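High-potential iron-sulfur protein isozyme 2 (Ectothiorhodospira shaposhnikovii, PDB 1HPI) carries electrons through its 4Fe-4S cluster as a high-redox-potential ferredoxin of anaerobic electron transport in purple photosynthetic bacteria. Local coordinates at residues Leu14-Asp19 / Lys57-Asn62; Val23-Tyr28 / Asn62-Ala67; Glu30-Leu35 / Thr66-Arg71. All coordinates share one frame; numbering follows the deposited sequence.

Interaction 1: Leu14-Asp19 / Lys57-Asn62; sequences LEYRHD and KLVSAN
Tyr16 reaches across to the backbone of Val59 and Ser60 with the far end of its ring, and its side chain can be followed outward atom by atom. CB points toward segment 57-62, and the ring is carried on in that direction because CG stands anti to the backbone N (chi1 167°). Along one side of the ring, CD1 lies 3.8 Å from sulfide S2 of the iron-sulfur cluster; the next atom, CE1, packs 3.9 Å from Val59 CB, where the two side chains cross obliquely. At the tip, Tyr16 OH takes the N-H of Ser60 at 2.9 Å, almost straight at 171°, with the donor near the ring plane. The same hydroxyl is 2.8 Å from His18 ND1, a second hydrogen bond in which either atom could be the donor. Ser60 CB adds close packing against this oxygen at 3.3 Å.

Beside the tyrosine, the backbone of His18 provides a second polar link. Ser60 OG donates to His18 O over 2.7 Å, lying in the carbonyl plane on a lone pair with a C=O...donor angle of 136°. Ser60 OG also accepts from Asn62 N two residues on, at 3.2 Å, which defines an ST turn where strand 57-60 gives way to loop. The His18 ring meets Trp48 edge-to-face outside the contact, while His18 CB and ND1 rest near Ser60 CB. Farther along, Asp19 CA packs against Asn62 O.

Two bonds grip each hydroxyl, so neither the phenol nor the serine is likely to turn freely. These polar links at the strand end satisfy the backbone N-H of buried Ser60 and fix an aromatic ring beside the cluster.

Interaction 2: Val23-Tyr28 / Asn62-Ala67; sequences VQHPAY and NGWCTA. With SF4 (iron/sulfur cluster), chain B.
The trans chi1 of Trp64 (-175°) swings its indole toward Val23, His25 and Tyr28, and the matching torsion in Tyr28 (chi1 171°) sends the phenol back to meet it. The Tyr28 ring then stands edge-to-face on the five-membered ring of Trp64: the planes are at 90°, the centroids 4.8 Å apart, and Tyr28 CD1 is 3.5 Å from Trp64 NE1. Tyr28 CB and Val23 CG1 sit over the six-membered ring in CH-pi contacts, 4.1 Å and 4.2 Å respectively from its centroid. On the opposite face, toward the rim, lies the backbone N of Thr66. Trp64 CH2 lies over one face of the His25 imidazole, 3.9 Å from His25 ND1, and His25 NE2 touches Thr66 CG2 at 3.5 Å. The type I turn from His25 to Tyr28, closed by Tyr28 N to His25 O, brings both rings to the same indole. The indole N-H is engaged by Gln32 OE1.

An alanine in place of Trp64 would probably open a gap facing Tyr28 and Val23 and leave Gln32 OE1 without its indole donor.

Next in sequence, Cys65 SG binds iron FE4 at 2.2 Å and accepts from Ala67 N. The backbone of Trp64 and Cys65 thus lines the cluster while the indole packs outward into an aromatic cluster with His25 and Tyr28; a cysteine ligand beside pocket aromatics such as Tyr16, Trp64 and Trp68 is consistent with the HiPIP family.

Interaction 3: Glu30-Leu35 / Thr66-Arg71; sequences EGQTCL and TAWVAR. With SF4 (iron/sulfur cluster), chain B.
Trp68 and Arg71 each donate to a backbone carbonyl of segment 30-35. Trp68 NE1 reaches Thr33 O at 2.9 Å; the oxygen lies nearly in the indole plane, but the bond is bent (N-H...O 131°), and the donor comes from above the carbonyl plane rather than along a lone pair. The indole N-H is shared, since Asn36 OD1 is a second acceptor. Arg71 NH2 makes the straighter bond, to Leu35 O at 3.0 Å and 164°, with the oxygen at the edge of the guanidinium, and the same nitrogen also donates to Tyr40 O. A bend at chi3 turns the arginine head toward that Leu35 carbonyl.

Outward from these bonds, Gln32 lies flat over one indole face. Its amide and the ring are stacked with planes 11° apart, NE2 coming within 3.5 Å of Trp68 CZ3, and CG sits almost on the normal of the six-membered ring, 3.6 Å from its centroid. Gln32 OE1 has its partner outside the two segments, in Trp64. The backbone N of Ala70 lies over the rim of the opposite face. The indole edge faces the cluster, Trp68 CD1 being 3.7 Å from sulfide S3, and Cys34 SG binds iron FE1 at 2.2 Å. Both residues belong to the cluster pocket, so the contact brings a cysteine ligand and an indole edge to the same 4Fe-4S centre.

Both segments are loops, one between helix 9-13 and strand 48-50, the other the C-terminal tail beyond strand 57-60. Backbone bonds tie Val69 to Leu38 and Leu35 to Ala61, just past that strand.

The three contacts lie around one 4Fe-4S cluster, with centres 8 to 10 Å apart. Interaction 1 contributes Tyr16, interaction 2 the ligand Cys65, and interaction 3 the ligand Cys34. Interactions 1 and 2 share Asn62 and are joined through backbone, Leu14 O lying 2.9 Å from Thr66 N and Arg17 N 3.0 Å from Trp64 O. Interactions 2 and 3 share Thr66 and Ala67 and are coupled by side chains: Trp64 NE1 lies 2.9 Å from Gln32 OE1, probably hydrogen-bonded, and the Trp64 and Trp68 rings meet with planes at about 20°. Between interactions 1 and 3, Ser60 O packs 3.2 Å from Cys34 SG.

Interaction 1: Leu14-Asp19 / Lys57-Asn62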
loop_
_atom_site.group_PDB
_atom_site.type_symbol
_atom_site.label_atom_id
_atom_site.label_comp_id
_atom_site.label_asym_id
_atom_site.label_seq_id
_atom_site.Cartn_x
_atom_site.Cartn_y
_atom_site.Cartn_z
ATOM N N LEU A 14 0.102 4.387 -8.919
ATOM C CA LEU A 14 -0.985 3.882 -8.102
ATOM C C LEU A 14 -1.341 4.832 -6.961
ATOM O O LEU A 14 -2.096 4.480 -6.067
ATOM C CB LEU A 14 -0.628 2.492 -7.568
ATOM C CG LEU A 14 -0.599 1.479 -8.707
ATOM C CD1 LEU A 14 -0.215 0.104 -8.176
ATOM C CD2 LEU A 14 -1.961 1.422 -9.402
ATOM N N GLU A 15 -0.793 6.041 -7.003
ATOM C CA GLU A 15 -1.059 7.044 -5.978
ATOM C C GLU A 15 -0.829 6.515 -4.582
ATOM O O GLU A 15 -1.567 6.777 -3.638
ATOM C CB GLU A 15 -2.462 7.628 -6.168
ATOM C CG GLU A 15 -2.441 8.299 -7.549
ATOM C CD GLU A 15 -3.582 9.226 -7.748
ATOM O OE1 GLU A 15 -3.546 10.255 -6.933
ATOM O OE2 GLU A 15 -4.448 9.018 -8.576
ATOM N N TYR A 16 0.234 5.751 -4.474
ATOM C CA TYR A 16 0.578 5.154 -3.204
ATOM C C TYR A 16 1.087 6.132 -2.152
ATOM O O TYR A 16 1.826 7.056 -2.454
ATOM C CB TYR A 16 1.645 4.063 -3.438
ATOM C CG TYR A 16 2.318 3.588 -2.161
ATOM C CD1 TYR A 16 1.758 2.533 -1.441
ATOM C CD2 TYR A 16 3.489 4.178 -1.680
ATOM C CE1 TYR A 16 2.349 2.075 -0.265
ATOM C CE2 TYR A 16 4.101 3.734 -0.507
ATOM C CZ TYR A 16 3.516 2.681 0.200
ATOM O OH TYR A 16 4.091 2.226 1.363
ATOM N N ARG A 17 0.703 5.908 -0.898
ATOM C CA ARG A 17 1.139 6.721 0.233
ATOM C C ARG A 17 1.520 5.778 1.371
ATOM O O ARG A 17 0.841 4.782 1.586
ATOM C CB ARG A 17 0.077 7.625 0.831
ATOM C CG ARG A 17 -0.398 8.698 -0.122
ATOM C CD ARG A 17 0.687 9.660 -0.579
ATOM N NE ARG A 17 0.185 10.407 -1.727
ATOM C CZ ARG A 17 0.517 10.124 -2.984
ATOM N NH1 ARG A 17 1.355 9.139 -3.280
ATOM N NH2 ARG A 17 0.012 10.843 -3.980
ATOM N N HIS A 18 2.584 6.078 2.112
ATOM C CA HIS A 18 2.968 5.220 3.226
ATOM C C HIS A 18 1.968 5.333 4.385
ATOM O O HIS A 18 1.858 4.426 5.216
ATOM C CB HIS A 18 4.308 5.680 3.809
ATOM C CG HIS A 18 5.492 5.479 2.936
ATOM N ND1 HIS A 18 5.706 4.291 2.260
ATOM C CD2 HIS A 18 6.515 6.328 2.653
ATOM C CE1 HIS A 18 6.849 4.447 1.593
ATOM N NE2 HIS A 18 7.358 5.654 1.802
ATOM N N ASP A 19 1.248 6.467 4.460
ATOM C CA ASP A 19 0.257 6.738 5.510
ATOM C C ASP A 19 -1.073 7.084 4.844
ATOM O O ASP A 19 -1.233 8.143 4.235
ATOM C CB ASP A 19 0.736 7.923 6.381
ATOM C CG ASP A 19 -0.137 8.345 7.541
ATOM O OD1 ASP A 19 -1.238 7.656 7.701
ATOM O OD2 ASP A 19 0.179 9.248 8.286
ATOM N N LYS A 57 9.385 -5.139 -3.717
ATOM C CA LYS A 57 9.307 -4.056 -2.759
ATOM C C LYS A 57 8.511 -4.377 -1.517
ATOM O O LYS A 57 7.693 -5.290 -1.521
ATOM C CB LYS A 57 8.333 -3.024 -3.282
ATOM C CG LYS A 57 8.836 -2.275 -4.478
ATOM C CD LYS A 57 10.282 -1.909 -4.324
ATOM C CE LYS A 57 10.672 -0.949 -5.421
ATOM N NZ LYS A 57 12.125 -0.811 -5.553
ATOM N N LEU A 58 8.766 -3.585 -0.475
ATOM C CA LEU A 58 8.073 -3.697 0.798
ATOM C C LEU A 58 7.203 -2.444 0.880
ATOM O O LEU A 58 7.697 -1.340 0.626
ATOM C CB LEU A 58 8.986 -3.670 2.041
ATOM C CG LEU A 58 9.890 -4.889 2.163
ATOM C CD1 LEU A 58 10.795 -4.712 3.380
ATOM C CD2 LEU A 58 9.041 -6.142 2.324
ATOM N N VAL A 59 5.923 -2.588 1.223
ATOM C CA VAL A 59 5.049 -1.425 1.335
ATOM C C VAL A 59 4.693 -1.220 2.804
ATOM O O VAL A 59 4.809 -2.153 3.604
ATOM C CB VAL A 59 3.791 -1.511 0.477
ATOM C CG1 VAL A 59 4.204 -1.731 -0.977
ATOM C CG2 VAL A 59 2.889 -2.638 0.959
ATOM N N SER A 60 4.269 -0.010 3.152
ATOM C CA SER A 60 3.888 0.321 4.511
ATOM C C SER A 60 2.564 -0.326 4.915
ATOM O O SER A 60 1.557 -0.188 4.219
ATOM C CB SER A 60 3.772 1.833 4.593
ATOM O OG SER A 60 3.182 2.190 5.827
ATOM N N ALA A 61 2.528 -1.041 6.044
ATOM C CA ALA A 61 1.285 -1.666 6.477
ATOM C C ALA A 61 0.177 -0.624 6.688
ATOM O O ALA A 61 -1.024 -0.900 6.610
ATOM C CB ALA A 61 1.515 -2.460 7.753
ATOM N N ASN A 62 0.583 0.607 6.961
ATOM C CA ASN A 62 -0.401 1.655 7.178
ATOM C C ASN A 62 -0.674 2.486 5.937
ATOM O O ASN A 62 -1.340 3.515 6.037
ATOM C CB ASN A 62 0.080 2.669 8.227
ATOM C CG ASN A 62 0.547 1.992 9.483
ATOM O OD1 ASN A 62 1.726 2.083 9.848
ATOM N ND2 ASN A 62 -0.378 1.297 10.136
#

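Interaction 2: Val23-Tyr28 / Asn62-Ala67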
loop_
_atom_site.group_PDB
_atom_site.type_symbol
_atom_site.label_atom_id
_atom_site.label_comp_id
_atom_site.label_asym_id
_atom_site.label_seq_id
_atom_site.Cartn_x
_atom_site.Cartn_y
_atom_site.Cartn_z
ATOM N N VAL A 23 -4.170 10.276 2.393
ATOM C CA VAL A 23 -4.756 10.093 1.086
ATOM C C VAL A 23 -5.950 11.006 0.827
ATOM O O VAL A 23 -6.830 11.143 1.666
ATOM C CB VAL A 23 -5.234 8.648 0.965
ATOM C CG1 VAL A 23 -6.096 8.493 -0.282
ATOM C CG2 VAL A 23 -4.045 7.687 0.906
ATOM N N GLN A 24 -5.993 11.612 -0.353
ATOM C CA GLN A 24 -7.088 12.467 -0.761
ATOM C C GLN A 24 -7.403 11.980 -2.173
ATOM O O GLN A 24 -6.816 12.438 -3.149
ATOM C CB GLN A 24 -6.737 13.957 -0.633
ATOM C CG GLN A 24 -7.578 14.815 -1.579
ATOM C CD GLN A 24 -7.653 16.244 -1.105
ATOM O OE1 GLN A 24 -8.119 17.118 -1.850
ATOM N NE2 GLN A 24 -7.203 16.485 0.125
ATOM N N HIS A 25 -8.308 10.996 -2.248
ATOM C CA HIS A 25 -8.732 10.340 -3.481
ATOM C C HIS A 25 -10.179 9.882 -3.383
ATOM O O HIS A 25 -10.593 9.359 -2.363
ATOM C CB HIS A 25 -7.816 9.106 -3.691
ATOM C CG HIS A 25 -7.953 8.450 -5.040
ATOM N ND1 HIS A 25 -8.998 7.575 -5.320
ATOM C CD2 HIS A 25 -7.180 8.548 -6.161
ATOM C CE1 HIS A 25 -8.847 7.163 -6.578
ATOM N NE2 HIS A 25 -7.770 7.736 -7.110
ATOM N N PRO A 26 -10.956 10.072 -4.447
ATOM C CA PRO A 26 -12.363 9.706 -4.470
ATOM C C PRO A 26 -12.703 8.272 -4.123
ATOM O O PRO A 26 -13.767 8.000 -3.578
ATOM C CB PRO A 26 -12.893 10.105 -5.858
ATOM C CG PRO A 26 -11.833 11.026 -6.442
ATOM C CD PRO A 26 -10.530 10.654 -5.744
ATOM N N ALA A 27 -11.815 7.348 -4.451
ATOM C CA ALA A 27 -12.075 5.948 -4.159
ATOM C C ALA A 27 -11.726 5.528 -2.737
ATOM O O ALA A 27 -12.183 4.498 -2.259
ATOM C CB ALA A 27 -11.244 5.075 -5.094
ATOM N N TYR A 28 -10.905 6.314 -2.063
ATOM C CA TYR A 28 -10.491 5.988 -0.719
ATOM C C TYR A 28 -11.587 6.088 0.332
ATOM O O TYR A 28 -12.421 6.975 0.287
ATOM C CB TYR A 28 -9.272 6.854 -0.317
ATOM C CG TYR A 28 -8.900 6.731 1.151
ATOM C CD1 TYR A 28 -8.087 5.681 1.587
ATOM C CD2 TYR A 28 -9.342 7.651 2.105
ATOM C CE1 TYR A 28 -7.734 5.541 2.931
ATOM C CE2 TYR A 28 -8.994 7.529 3.452
ATOM C CZ TYR A 28 -8.184 6.471 3.871
ATOM O OH TYR A 28 -7.842 6.360 5.204
ATOM N N ASN A 62 0.583 0.607 6.961
ATOM C CA ASN A 62 -0.401 1.655 7.178
ATOM C C ASN A 62 -0.674 2.486 5.937
ATOM O O ASN A 62 -1.340 3.515 6.037
ATOM C CB ASN A 62 0.080 2.669 8.227
ATOM C CG ASN A 62 0.547 1.992 9.483
ATOM O OD1 ASN A 62 1.726 2.083 9.848
ATOM N ND2 ASN A 62 -0.378 1.297 10.136
ATOM N N GLY A 63 -0.159 2.051 4.790
ATOM C CA GLY A 63 -0.329 2.770 3.531
ATOM C C GLY A 63 -1.603 2.467 2.744
ATOM O O GLY A 63 -2.546 1.856 3.247
ATOM N N TRP A 64 -1.610 2.913 1.489
ATOM C CA TRP A 64 -2.750 2.721 0.610
ATOM C C TRP A 64 -2.381 3.077 -0.820
ATOM O O TRP A 64 -1.481 3.872 -1.033
ATOM C CB TRP A 64 -3.874 3.705 1.041
ATOM C CG TRP A 64 -5.163 3.544 0.289
ATOM C CD1 TRP A 64 -6.191 2.738 0.635
ATOM C CD2 TRP A 64 -5.568 4.213 -0.914
ATOM N NE1 TRP A 64 -7.209 2.843 -0.278
ATOM C CE2 TRP A 64 -6.858 3.749 -1.239
ATOM C CE3 TRP A 64 -4.964 5.151 -1.741
ATOM C CZ2 TRP A 64 -7.545 4.209 -2.370
ATOM C CZ3 TRP A 64 -5.639 5.601 -2.854
ATOM C CH2 TRP A 64 -6.915 5.137 -3.166
ATOM N N CYS A 65 -3.081 2.511 -1.791
ATOM C CA CYS A 65 -2.866 2.800 -3.195
ATOM C C CYS A 65 -4.193 2.485 -3.862
ATOM O O CYS A 65 -5.064 1.848 -3.254
ATOM C CB CYS A 65 -1.670 2.100 -3.882
ATOM S SG CYS A 65 -2.025 0.408 -4.420
ATOM N N THR A 66 -4.350 2.927 -5.102
ATOM C CA THR A 66 -5.583 2.709 -5.857
ATOM C C THR A 66 -5.950 1.252 -6.107
ATOM O O THR A 66 -7.104 0.940 -6.428
ATOM C CB THR A 66 -5.630 3.536 -7.160
ATOM O OG1 THR A 66 -4.588 3.118 -8.028
ATOM C CG2 THR A 66 -5.521 5.030 -6.880
ATOM N N ALA A 67 -4.976 0.352 -5.968
ATOM C CA ALA A 67 -5.239 -1.056 -6.170
ATOM C C ALA A 67 -5.794 -1.703 -4.899
ATOM O O ALA A 67 -5.985 -2.916 -4.842
ATOM C CB ALA A 67 -4.030 -1.810 -6.700
HETATM FE FE1 SF4 B . -1.101 -1.507 -0.173
HETATM FE FE2 SF4 B . -2.977 -3.105 -1.368
HETATM FE FE3 SF4 B . -0.363 -3.142 -2.189
HETATM FE FE4 SF4 B . -1.896 -0.936 -2.657
HETATM S S1 SF4 B . -2.249 -3.012 -3.453
HETATM S S2 SF4 B . 0.216 -0.956 -1.880
HETATM S S3 SF4 B . -3.198 -0.933 -0.859
HETATM S S4 SF4 B . -1.146 -3.718 -0.148
#

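Interaction 3: Glu30-Leu35 / Thr66-Arg71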
loop_
_atom_site.group_PDB
_atom_site.type_symbol
_atom_site.label_atom_id
_atom_site.label_comp_id
_atom_site.label_asym_id
_atom_site.label_seq_id
_atom_site.Cartn_x
_atom_site.Cartn_y
_atom_site.Cartn_z
ATOM N N GLU A 30 -12.024 5.723 4.645
ATOM C CA GLU A 30 -11.287 5.595 5.883
ATOM C C GLU A 30 -11.350 4.186 6.438
ATOM O O GLU A 30 -12.411 3.578 6.528
ATOM C CB GLU A 30 -11.658 6.696 6.888
ATOM C CG GLU A 30 -10.975 8.007 6.457
ATOM C CD GLU A 30 -11.353 9.211 7.265
ATOM O OE1 GLU A 30 -11.879 8.904 8.425
ATOM O OE2 GLU A 30 -11.190 10.350 6.870
ATOM N N GLY A 31 -10.186 3.669 6.798
ATOM C CA GLY A 31 -10.086 2.327 7.332
ATOM C C GLY A 31 -9.364 1.398 6.359
ATOM O O GLY A 31 -8.910 0.321 6.733
ATOM N N GLN A 32 -9.260 1.794 5.098
ATOM C CA GLN A 32 -8.573 0.950 4.133
ATOM C C GLN A 32 -7.076 1.170 4.281
ATOM O O GLN A 32 -6.614 2.315 4.256
ATOM C CB GLN A 32 -8.949 1.340 2.688
ATOM C CG GLN A 32 -10.452 1.215 2.374
ATOM C CD GLN A 32 -10.825 1.686 0.974
ATOM O OE1 GLN A 32 -10.033 2.314 0.253
ATOM N NE2 GLN A 32 -12.059 1.394 0.579
ATOM N N THR A 33 -6.318 0.084 4.423
ATOM C CA THR A 33 -4.872 0.157 4.558
ATOM C C THR A 33 -4.263 -1.069 3.889
ATOM O O THR A 33 -4.969 -2.034 3.575
ATOM C CB THR A 33 -4.373 0.182 6.026
ATOM O OG1 THR A 33 -4.724 -1.038 6.641
ATOM C CG2 THR A 33 -4.950 1.363 6.801
ATOM N N CYS A 34 -2.941 -1.029 3.692
ATOM C CA CYS A 34 -2.282 -2.155 3.074
ATOM C C CYS A 34 -2.540 -3.367 3.951
ATOM O O CYS A 34 -2.793 -4.470 3.472
ATOM C CB CYS A 34 -0.764 -1.932 2.948
ATOM S SG CYS A 34 -0.367 -0.639 1.761
ATOM N N LEU A 35 -2.476 -3.137 5.261
ATOM C CA LEU A 35 -2.696 -4.204 6.219
ATOM C C LEU A 35 -3.967 -5.001 5.966
ATOM O O LEU A 35 -3.974 -6.223 6.132
ATOM C CB LEU A 35 -2.534 -3.733 7.677
ATOM C CG LEU A 35 -2.371 -4.865 8.696
ATOM C CD1 LEU A 35 -1.164 -5.745 8.386
ATOM C CD2 LEU A 35 -2.198 -4.254 10.077
ATOM N N THR A 66 -4.350 2.927 -5.102
ATOM C CA THR A 66 -5.583 2.709 -5.857
ATOM C C THR A 66 -5.950 1.252 -6.107
ATOM O O THR A 66 -7.104 0.940 -6.428
ATOM C CB THR A 66 -5.630 3.536 -7.160
ATOM O OG1 THR A 66 -4.588 3.118 -8.028
ATOM C CG2 THR A 66 -5.521 5.030 -6.880
ATOM N N ALA A 67 -4.976 0.352 -5.968
ATOM C CA ALA A 67 -5.239 -1.056 -6.170
ATOM C C ALA A 67 -5.794 -1.703 -4.899
ATOM O O ALA A 67 -5.985 -2.916 -4.842
ATOM C CB ALA A 67 -4.030 -1.810 -6.700
ATOM N N TRP A 68 -6.068 -0.917 -3.858
ATOM C CA TRP A 68 -6.611 -1.500 -2.637
ATOM C C TRP A 68 -7.881 -2.311 -2.881
ATOM O O TRP A 68 -8.805 -1.883 -3.581
ATOM C CB TRP A 68 -6.910 -0.436 -1.567
ATOM C CG TRP A 68 -7.337 -1.080 -0.288
ATOM C CD1 TRP A 68 -6.528 -1.413 0.746
ATOM C CD2 TRP A 68 -8.659 -1.478 0.086
ATOM N NE1 TRP A 68 -7.258 -2.003 1.748
ATOM C CE2 TRP A 68 -8.566 -2.051 1.375
ATOM C CE3 TRP A 68 -9.913 -1.400 -0.531
ATOM C CZ2 TRP A 68 -9.696 -2.541 2.039
ATOM C CZ3 TRP A 68 -11.024 -1.889 0.129
ATOM C CH2 TRP A 68 -10.915 -2.454 1.400
ATOM N N VAL A 69 -7.924 -3.500 -2.288
ATOM C CA VAL A 69 -9.067 -4.391 -2.400
ATOM C C VAL A 69 -9.200 -5.172 -1.081
ATOM O O VAL A 69 -8.221 -5.659 -0.523
ATOM C CB VAL A 69 -9.057 -5.198 -3.712
ATOM C CG1 VAL A 69 -7.804 -6.046 -3.812
ATOM C CG2 VAL A 69 -10.273 -6.100 -3.857
ATOM N N ALA A 70 -10.410 -5.275 -0.537
ATOM C CA ALA A 70 -10.603 -5.983 0.720
ATOM C C ALA A 70 -10.178 -7.424 0.710
ATOM O O ALA A 70 -10.329 -8.159 -0.265
ATOM C CB ALA A 70 -12.058 -5.971 1.157
ATOM N N ARG A 71 -9.657 -7.816 1.855
ATOM C CA ARG A 71 -9.215 -9.174 2.048
ATOM C C ARG A 71 -10.463 -10.045 2.113
ATOM O O ARG A 71 -10.395 -11.213 1.672
ATOM C CB ARG A 71 -8.433 -9.258 3.349
ATOM C CG ARG A 71 -7.194 -10.131 3.310
ATOM C CD ARG A 71 -6.611 -10.211 4.711
ATOM N NE ARG A 71 -5.494 -9.296 4.894
ATOM C CZ ARG A 71 -4.407 -9.407 4.142
ATOM N NH1 ARG A 71 -4.313 -10.348 3.208
ATOM N NH2 ARG A 71 -3.385 -8.575 4.315
ATOM O OXT ARG A 71 -11.507 -9.540 2.585
HETATM FE FE1 SF4 B . -1.101 -1.507 -0.173
HETATM FE FE2 SF4 B . -2.977 -3.105 -1.368
HETATM FE FE3 SF4 B . -0.363 -3.142 -2.189
HETATM FE FE4 SF4 B . -1.896 -0.936 -2.657
HETATM S S1 SF4 B . -2.249 -3.012 -3.453
HETATM S S2 SF4 B . 0.216 -0.956 -1.880
HETATM S S3 SF4 B . -3.198 -0.933 -0.859
HETATM S S4 SF4 B . -1.146 -3.718 -0.148
#